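Local coordinates for exotoxin 3 (Staphylococcus aureus, PDB 2Z8L), which binds the glycan sialyl Lewis X as a staphylococcal superantigen-like toxin, with an OB-fold domain followed by a beta-grasp domain, at residues 31-36 / 76-81; 57-62 / 92-97. All coordinates share one frame; numbering follows the deposited sequence.

In the fold
Both contacts belong to the N-terminal OB-fold and share one curled sheet, their centres 11 Å apart. They meet where strand 77-81 of contact 1 runs antiparallel to strand 92-100 of contact 2: Phe80 N lies 2.9 Å from Gly97 O, a probable hydrogen bond, and Ile79 CG2 packs 4.0 Å from Ile59 CD1. Along the chain the four segments alternate, 31-36, 57-62, 76-81, 92-97, so the pairings interlock. The glycan pocket includes Tyr177, Glu181, His189 and Arg190. From contact 2 the side chain of Phe62 is about 8 Å from the bound N-acetylglucosamine and about 10 Å from the sialic acid, and its ring meets that of His189.

Contact 1: residues 31-36 / 76-81; sequences ELKNVT and GLDIFV
The CG2 methyl of Val35 sits across the end of Ile79 on one face of the sheet, 3.8 Å from Ile79 CD1, the two side chains crossing at about a right angle. On this same face Leu32 sets CD1 against Val81 CG2 at 3.9 Å, and Leu32 and Ile79 both touch Phe50 of strand 45-52. These strands of the OB-fold sheet run antiparallel, axes 4.7 Å apart at 165°, with Leu32 and Ile79 exchanging two backbone hydrogen bonds. Past Leu32 the register slips by one residue: Asn34 and Val35 both face Leu77, a G1 beta bulge, yet Val35 N still bonds to Leu77 O at 2.8 Å. The Asp78 carboxylate reaches into the bulge, its OD1 accepting a hydrogen bond from Asn34 N at 3.3 Å. On the other face Glu31 CG lies at the Phe80 ring edge, near its plane, and the bend at chi2 (-50°) brings the carboxylate back over the neighbouring strand, Glu31 OE2 3.6 Å from Asp78 CB. Glu31 OE2 and Asp78 OD2 are like charges 4.0 Å apart, a repulsion probably offset by Lys136, salt-bridged to Asp78 OD2. At the corner, Asn34 OD1 rests 3.4 Å from Gly76 CA while accepting a hydrogen bond from Lys101.

Contact 2: residues 57-62 / 92-97; sequences TRIQIF and VFSYGG. Unlike the reference sequence in segment 92-97: Phe93 (reference Tyr).
Arg58 and Phe93 pair across two parallel strands of the OB-fold barrel, 57-61 and 92-95, whose axes approach to 4.8 Å at 22°. Four backbone hydrogen bonds close this seam, from Arg58 N to Val92 O through to Gly96 N to Gln60 O, the last at 2.7 Å. The tight part is the face of the buried Ile59 and Ser94: Ile59 places CG2 3.2 Å from Gly96 O, and its CD1 lies against Ser94 CB at 3.8 Å. Ser94 OG, anti to the backbone N (chi1 180°), bonds instead to Val82 O, which gives this buried hydroxyl a partner. The other face carries Arg58, Phe93, Gln60 and Tyr95, all partly exposed, and is the solvent side of the contact. There the guanidinium turns one face to the edge of the Phe93 ring, planes 71° apart, with Arg58 NE 3.3 Å from Phe93 CD1; Arg58 also makes a cation-pi contact with Tyr47. Gln60 and Tyr95 run side by side, pointing the same way. Phe62 presents its edge to the face of Tyr95 in an offset edge-to-face pair, with centroids 5.8 Å apart and Phe62 CE1 3.8 Å from Tyr95 CB.

Contact 1: residues 31-36 / 76-81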
ATOM      1  N   GLU A  31      -4.668   9.484   0.993  1.00 24.79           N
ATOM      2  CA  GLU A  31      -3.242   9.811   1.138  1.00 24.14           C
ATOM      3  C   GLU A  31      -3.175  11.124   1.882  1.00 24.46           C
ATOM      4  O   GLU A  31      -3.696  12.148   1.382  1.00 23.16           O
ATOM      5  CB  GLU A  31      -2.586   9.968  -0.243  1.00 25.85           C
ATOM      6  CG  GLU A  31      -1.189   9.219  -0.518  1.00 28.57           C
ATOM      7  CD  GLU A  31      -0.017   9.386   0.520  1.00 34.84           C
ATOM      8  OE1 GLU A  31       0.584   8.306   0.954  1.00 31.03           O
ATOM      9  OE2 GLU A  31       0.372  10.560   0.819  1.00 31.02           O
ATOM     10  N   LEU A  32      -2.603  11.125   3.075  1.00 22.26           N
ATOM     11  CA  LEU A  32      -2.462  12.339   3.860  1.00 22.25           C
ATOM     12  C   LEU A  32      -1.038  12.812   3.666  1.00 21.76           C
ATOM     13  O   LEU A  32      -0.128  12.013   3.594  1.00 21.26           O
ATOM     14  CB  LEU A  32      -2.751  12.109   5.308  1.00 23.20           C
ATOM     15  CG  LEU A  32      -4.181  11.668   5.599  1.00 26.24           C
ATOM     16  CD1 LEU A  32      -4.175  11.322   7.037  1.00 28.11           C
ATOM     17  CD2 LEU A  32      -5.212  12.743   5.254  1.00 29.38           C
ATOM     18  N   LYS A  33      -0.877  14.113   3.476  1.00 18.83           N
ATOM     19  CA  LYS A  33       0.398  14.662   3.095  1.00 20.02           C
ATOM     20  C   LYS A  33       0.941  15.629   4.140  1.00 19.19           C
ATOM     21  O   LYS A  33       0.202  16.487   4.649  1.00 18.34           O
ATOM     22  CB  LYS A  33       0.247  15.404   1.765  1.00 21.63           C
ATOM     23  CG  LYS A  33      -0.127  14.455   0.649  1.00 23.43           C
ATOM     24  CD  LYS A  33      -0.607  15.124  -0.620  1.00 25.19           C
ATOM     25  CE  LYS A  33      -1.122  14.029  -1.601  1.00 29.15           C
ATOM     26  NZ  LYS A  33      -2.547  13.508  -1.366  1.00 32.03           N
ATOM     27  N   ASN A  34       2.245  15.523   4.378  1.00 17.77           N
ATOM     28  CA  ASN A  34       2.963  16.415   5.254  1.00 18.19           C
ATOM     29  C   ASN A  34       2.329  16.546   6.638  1.00 18.04           C
ATOM     30  O   ASN A  34       2.092  17.660   7.176  1.00 18.36           O
ATOM     31  CB  ASN A  34       3.152  17.766   4.595  1.00 18.54           C
ATOM     32  CG  ASN A  34       4.147  18.630   5.332  1.00 18.55           C
ATOM     33  OD1 ASN A  34       5.106  18.135   5.883  1.00 19.23           O
ATOM     34  ND2 ASN A  34       3.881  19.954   5.390  1.00 21.74           N
ATOM     35  N   VAL A  35       2.102  15.423   7.261  1.00 18.41           N
ATOM     36  CA  VAL A  35       1.505  15.441   8.588  1.00 18.17           C
ATOM     37  C   VAL A  35       2.560  15.122   9.659  1.00 17.67           C
ATOM     38  O   VAL A  35       3.596  14.531   9.374  1.00 17.33           O
ATOM     39  CB  VAL A  35       0.254  14.567   8.637  1.00 19.86           C
ATOM     40  CG1 VAL A  35      -0.839  15.194   7.725  1.00 23.48           C
ATOM     41  CG2 VAL A  35       0.568  13.218   8.223  1.00 20.29           C
ATOM     42  N   THR A  36       2.290  15.559  10.896  1.00 17.22           N
ATOM     43  CA  THR A  36       3.184  15.315  12.011  1.00 16.83           C
ATOM     44  C   THR A  36       2.577  14.248  12.897  1.00 16.99           C
ATOM     45  O   THR A  36       1.448  14.399  13.358  1.00 18.41           O
ATOM     46  CB  THR A  36       3.454  16.607  12.824  1.00 18.57           C
ATOM     47  OG1 THR A  36       4.007  17.597  11.941  1.00 18.51           O
ATOM     48  CG2 THR A  36       4.426  16.345  13.918  1.00 18.15           C
ATOM     49  N   GLY A  76       6.570  15.884   8.712  1.00 15.30           N
ATOM     50  CA  GLY A  76       6.909  15.673   7.327  1.00 15.37           C
ATOM     51  C   GLY A  76       6.656  14.261   6.850  1.00 14.65           C
ATOM     52  O   GLY A  76       7.411  13.720   6.006  1.00 15.18           O
ATOM     53  N   LEU A  77       5.574  13.674   7.341  1.00 12.95           N
ATOM     54  CA  LEU A  77       5.169  12.339   6.909  1.00 13.89           C
ATOM     55  C   LEU A  77       4.075  12.375   5.866  1.00 13.56           C
ATOM     56  O   LEU A  77       3.248  13.283   5.845  1.00 14.27           O
ATOM     57  CB  LEU A  77       4.690  11.545   8.125  1.00 12.43           C
ATOM     58  CG  LEU A  77       5.662  11.429   9.278  1.00 12.47           C
ATOM     59  CD1 LEU A  77       5.044  10.641  10.417  1.00 16.10           C
ATOM     60  CD2 LEU A  77       6.926  10.780   8.804  1.00 13.98           C
ATOM     61  N   ASP A  78       4.060  11.335   5.029  1.00 12.46           N
ATOM     62  CA  ASP A  78       2.925  11.020   4.159  1.00 13.62           C
ATOM     63  C   ASP A  78       2.336   9.702   4.704  1.00 12.25           C
ATOM     64  O   ASP A  78       3.091   8.815   5.090  1.00 11.74           O
ATOM     65  CB  ASP A  78       3.379  10.781   2.760  1.00 13.89           C
ATOM     66  CG  ASP A  78       3.697  12.056   1.966  1.00 21.28           C
ATOM     67  OD1 ASP A  78       3.461  13.189   2.446  1.00 23.81           O
ATOM     68  OD2 ASP A  78       4.191  11.884   0.808  1.00 27.74           O
ATOM     69  N   ILE A  79       1.021   9.618   4.805  1.00 11.52           N
ATOM     70  CA  ILE A  79       0.373   8.391   5.292  1.00 12.35           C
ATOM     71  C   ILE A  79      -0.709   7.902   4.349  1.00 11.55           C
ATOM     72  O   ILE A  79      -1.621   8.649   3.990  1.00 11.31           O
ATOM     73  CB  ILE A  79      -0.240   8.590   6.701  1.00 12.45           C
ATOM     74  CG1 ILE A  79       0.791   9.316   7.578  1.00 14.55           C
ATOM     75  CG2 ILE A  79      -0.706   7.217   7.240  1.00 12.55           C
ATOM     76  CD1 ILE A  79       0.391   9.519   8.954  1.00 18.50           C
ATOM     77  N   PHE A  80      -0.643   6.624   3.977  1.00 11.77           N
ATOM     78  CA  PHE A  80      -1.697   5.989   3.210  1.00 11.11           C
ATOM     79  C   PHE A  80      -2.605   5.275   4.164  1.00 11.77           C
ATOM     80  O   PHE A  80      -2.207   4.278   4.757  1.00 11.96           O
ATOM     81  CB  PHE A  80      -1.094   4.997   2.185  1.00 11.66           C
ATOM     82  CG  PHE A  80      -2.092   4.418   1.285  1.00 12.47           C
ATOM     83  CD1 PHE A  80      -2.746   5.212   0.332  1.00 15.83           C
ATOM     84  CD2 PHE A  80      -2.484   3.099   1.421  1.00 12.11           C
ATOM     85  CE1 PHE A  80      -3.740   4.641  -0.472  1.00 17.19           C
ATOM     86  CE2 PHE A  80      -3.476   2.544   0.615  1.00 13.71           C
ATOM     87  CZ  PHE A  80      -4.067   3.306  -0.331  1.00 14.08           C
ATOM     88  N   VAL A  81      -3.823   5.798   4.294  1.00 11.49           N
ATOM     89  CA  VAL A  81      -4.793   5.367   5.270  1.00 11.21           C
ATOM     90  C   VAL A  81      -5.909   4.521   4.611  1.00 12.60           C
ATOM     91  O   VAL A  81      -6.503   4.932   3.596  1.00 13.37           O
ATOM     92  CB  VAL A  81      -5.431   6.620   6.012  1.00 11.01           C
ATOM     93  CG1 VAL A  81      -6.528   6.136   6.983  1.00 13.38           C
ATOM     94  CG2 VAL A  81      -4.373   7.457   6.693  1.00 10.75           C
TER
HETATM   95  O   HOH W   1       4.570  17.993   9.333  1.00 47.48           O

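Contact 2: residues 57-62 / 92-97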
ATOM      1  N   THR A  57      -6.292  10.250  14.236  1.00 17.31           N
ATOM      2  CA  THR A  57      -6.109   9.030  13.455  1.00 17.82           C
ATOM      3  C   THR A  57      -4.951   8.320  14.093  1.00 16.74           C
ATOM      4  O   THR A  57      -3.931   8.951  14.346  1.00 16.97           O
ATOM      5  CB  THR A  57      -5.743   9.318  11.990  1.00 19.12           C
ATOM      6  OG1 THR A  57      -6.751  10.164  11.414  1.00 23.42           O
ATOM      7  CG2 THR A  57      -5.538   7.986  11.190  1.00 19.74           C
ATOM      8  N   ARG A  58      -5.093   7.034  14.362  1.00 15.99           N
ATOM      9  CA  ARG A  58      -4.043   6.267  15.026  1.00 16.64           C
ATOM     10  C   ARG A  58      -3.604   5.238  14.035  1.00 16.28           C
ATOM     11  O   ARG A  58      -4.434   4.515  13.506  1.00 15.92           O
ATOM     12  CB  ARG A  58      -4.542   5.553  16.292  1.00 16.97           C
ATOM     13  CG  ARG A  58      -3.409   4.978  17.105  1.00 19.23           C
ATOM     14  CD  ARG A  58      -3.933   4.235  18.310  1.00 22.14           C
ATOM     15  NE  ARG A  58      -4.488   2.949  17.931  1.00 25.19           N
ATOM     16  CZ  ARG A  58      -5.001   2.056  18.775  1.00 28.44           C
ATOM     17  NH1 ARG A  58      -5.045   2.293  20.078  1.00 29.81           N
ATOM     18  NH2 ARG A  58      -5.467   0.916  18.293  1.00 29.08           N
ATOM     19  N   ILE A  59      -2.308   5.236  13.771  1.00 14.79           N
ATOM     20  CA  ILE A  59      -1.678   4.305  12.825  1.00 14.90           C
ATOM     21  C   ILE A  59      -0.809   3.328  13.585  1.00 14.78           C
ATOM     22  O   ILE A  59       0.062   3.728  14.348  1.00 16.10           O
ATOM     23  CB  ILE A  59      -0.802   5.076  11.840  1.00 16.17           C
ATOM     24  CG1 ILE A  59      -1.577   6.201  11.145  1.00 17.09           C
ATOM     25  CG2 ILE A  59      -0.195   4.099  10.850  1.00 15.68           C
ATOM     26  CD1 ILE A  59      -2.706   5.770  10.350  1.00 17.79           C
ATOM     27  N   GLN A  60      -1.025   2.033  13.404  1.00 14.23           N
ATOM     28  CA  GLN A  60      -0.151   1.052  14.015  1.00 14.65           C
ATOM     29  C   GLN A  60       1.069   0.857  13.146  1.00 15.15           C
ATOM     30  O   GLN A  60       0.932   0.733  11.897  1.00 16.78           O
ATOM     31  CB  GLN A  60      -0.857  -0.271  14.213  1.00 14.87           C
ATOM     32  CG  GLN A  60      -0.008  -1.198  15.078  1.00 14.21           C
ATOM     33  CD  GLN A  60      -0.700  -2.463  15.478  1.00 17.39           C
ATOM     34  OE1 GLN A  60      -1.888  -2.647  15.212  1.00 20.79           O
ATOM     35  NE2 GLN A  60       0.049  -3.368  16.083  1.00 17.92           N
ATOM     36  N   ILE A  61       2.241   0.841  13.771  1.00 14.90           N
ATOM     37  CA  ILE A  61       3.539   0.736  13.087  1.00 15.99           C
ATOM     38  C   ILE A  61       4.119  -0.654  13.301  1.00 16.33           C
ATOM     39  O   ILE A  61       4.028  -1.214  14.415  1.00 16.57           O
ATOM     40  CB  ILE A  61       4.535   1.757  13.680  1.00 17.02           C
ATOM     41  CG1 ILE A  61       3.932   3.158  13.675  1.00 22.89           C
ATOM     42  CG2 ILE A  61       5.834   1.710  12.934  1.00 20.33           C
ATOM     43  CD1 ILE A  61       3.485   3.562  12.322  1.00 22.92           C
ATOM     44  N   PHE A  62       4.736  -1.222  12.259  1.00 14.67           N
ATOM     45  CA  PHE A  62       5.213  -2.582  12.287  1.00 16.47           C
ATOM     46  C   PHE A  62       6.653  -2.665  11.806  1.00 18.82           C
ATOM     47  O   PHE A  62       7.183  -1.746  11.150  1.00 18.90           O
ATOM     48  CB  PHE A  62       4.374  -3.448  11.349  1.00 16.62           C
ATOM     49  CG  PHE A  62       2.918  -3.529  11.700  1.00 16.56           C
ATOM     50  CD1 PHE A  62       2.000  -2.663  11.162  1.00 17.48           C
ATOM     51  CD2 PHE A  62       2.491  -4.463  12.629  1.00 19.71           C
ATOM     52  CE1 PHE A  62       0.655  -2.750  11.507  1.00 16.74           C
ATOM     53  CE2 PHE A  62       1.137  -4.573  12.956  1.00 19.77           C
ATOM     54  CZ  PHE A  62       0.241  -3.747  12.379  1.00 16.66           C
ATOM     55  N   VAL A  92     -10.041   7.178  13.724  1.00 16.37           N
ATOM     56  CA  VAL A  92      -9.872   6.165  12.694  1.00 16.03           C
ATOM     57  C   VAL A  92      -8.579   5.387  12.948  1.00 14.26           C
ATOM     58  O   VAL A  92      -7.569   6.002  13.313  1.00 13.88           O
ATOM     59  CB  VAL A  92      -9.797   6.828  11.332  1.00 16.84           C
ATOM     60  CG1 VAL A  92      -9.272   5.857  10.302  1.00 19.28           C
ATOM     61  CG2 VAL A  92     -11.181   7.336  10.939  1.00 17.71           C
ATOM     62  N   PHE A  93      -8.616   4.066  12.781  1.00 12.53           N
ATOM     63  CA  PHE A  93      -7.442   3.201  12.973  1.00 12.08           C
ATOM     64  C   PHE A  93      -7.044   2.611  11.644  1.00 11.19           C
ATOM     65  O   PHE A  93      -7.885   2.144  10.909  1.00 10.34           O
ATOM     66  CB  PHE A  93      -7.738   2.070  13.947  1.00 12.70           C
ATOM     67  CG  PHE A  93      -8.214   2.579  15.272  1.00 14.75           C
ATOM     68  CD1 PHE A  93      -7.308   2.917  16.260  1.00 16.11           C
ATOM     69  CD2 PHE A  93      -9.551   2.854  15.480  1.00 19.00           C
ATOM     70  CE1 PHE A  93      -7.726   3.449  17.467  1.00 15.53           C
ATOM     71  CE2 PHE A  93      -9.973   3.383  16.669  1.00 17.96           C
ATOM     72  CZ  PHE A  93      -9.054   3.687  17.673  1.00 17.98           C
ATOM     73  N   SER A  94      -5.749   2.620  11.382  1.00 10.02           N
ATOM     74  CA  SER A  94      -5.213   2.066  10.160  1.00  9.89           C
ATOM     75  C   SER A  94      -3.832   1.488  10.448  1.00  9.75           C
ATOM     76  O   SER A  94      -3.198   1.838  11.458  1.00  8.89           O
ATOM     77  CB  SER A  94      -5.146   3.184   9.082  1.00  9.58           C
ATOM     78  OG  SER A  94      -4.624   2.751   7.827  1.00 10.83           O
ATOM     79  N   TYR A  95      -3.401   0.561   9.595  1.00 10.44           N
ATOM     80  CA  TYR A  95      -2.136  -0.168   9.744  1.00 10.71           C
ATOM     81  C   TYR A  95      -1.083   0.318   8.779  1.00 10.27           C
ATOM     82  O   TYR A  95      -1.278   0.272   7.569  1.00 10.69           O
ATOM     83  CB  TYR A  95      -2.323  -1.663   9.431  1.00 12.36           C
ATOM     84  CG  TYR A  95      -3.295  -2.402  10.251  1.00 14.40           C
ATOM     85  CD1 TYR A  95      -3.400  -2.184  11.610  1.00 17.95           C
ATOM     86  CD2 TYR A  95      -4.056  -3.424   9.680  1.00 20.31           C
ATOM     87  CE1 TYR A  95      -4.290  -2.901  12.382  1.00 20.82           C
ATOM     88  CE2 TYR A  95      -4.937  -4.132  10.442  1.00 21.65           C
ATOM     89  CZ  TYR A  95      -5.043  -3.871  11.799  1.00 20.90           C
ATOM     90  OH  TYR A  95      -5.932  -4.579  12.599  1.00 22.08           O
ATOM     91  N   GLY A  96       0.060   0.741   9.302  1.00 10.00           N
ATOM     92  CA  GLY A  96       1.223   1.050   8.520  1.00  9.92           C
ATOM     93  C   GLY A  96       0.990   2.164   7.507  1.00 10.20           C
ATOM     94  O   GLY A  96       0.310   3.133   7.832  1.00 11.08           O
ATOM     95  N   GLY A  97       1.677   2.086   6.382  1.00 10.95           N
ATOM     96  CA  GLY A  97       1.525   3.051   5.295  1.00 10.14           C
ATOM     97  C   GLY A  97       2.169   4.400   5.506  1.00 10.82           C
ATOM     98  O   GLY A  97       1.811   5.352   4.805  1.00 10.19           O
TER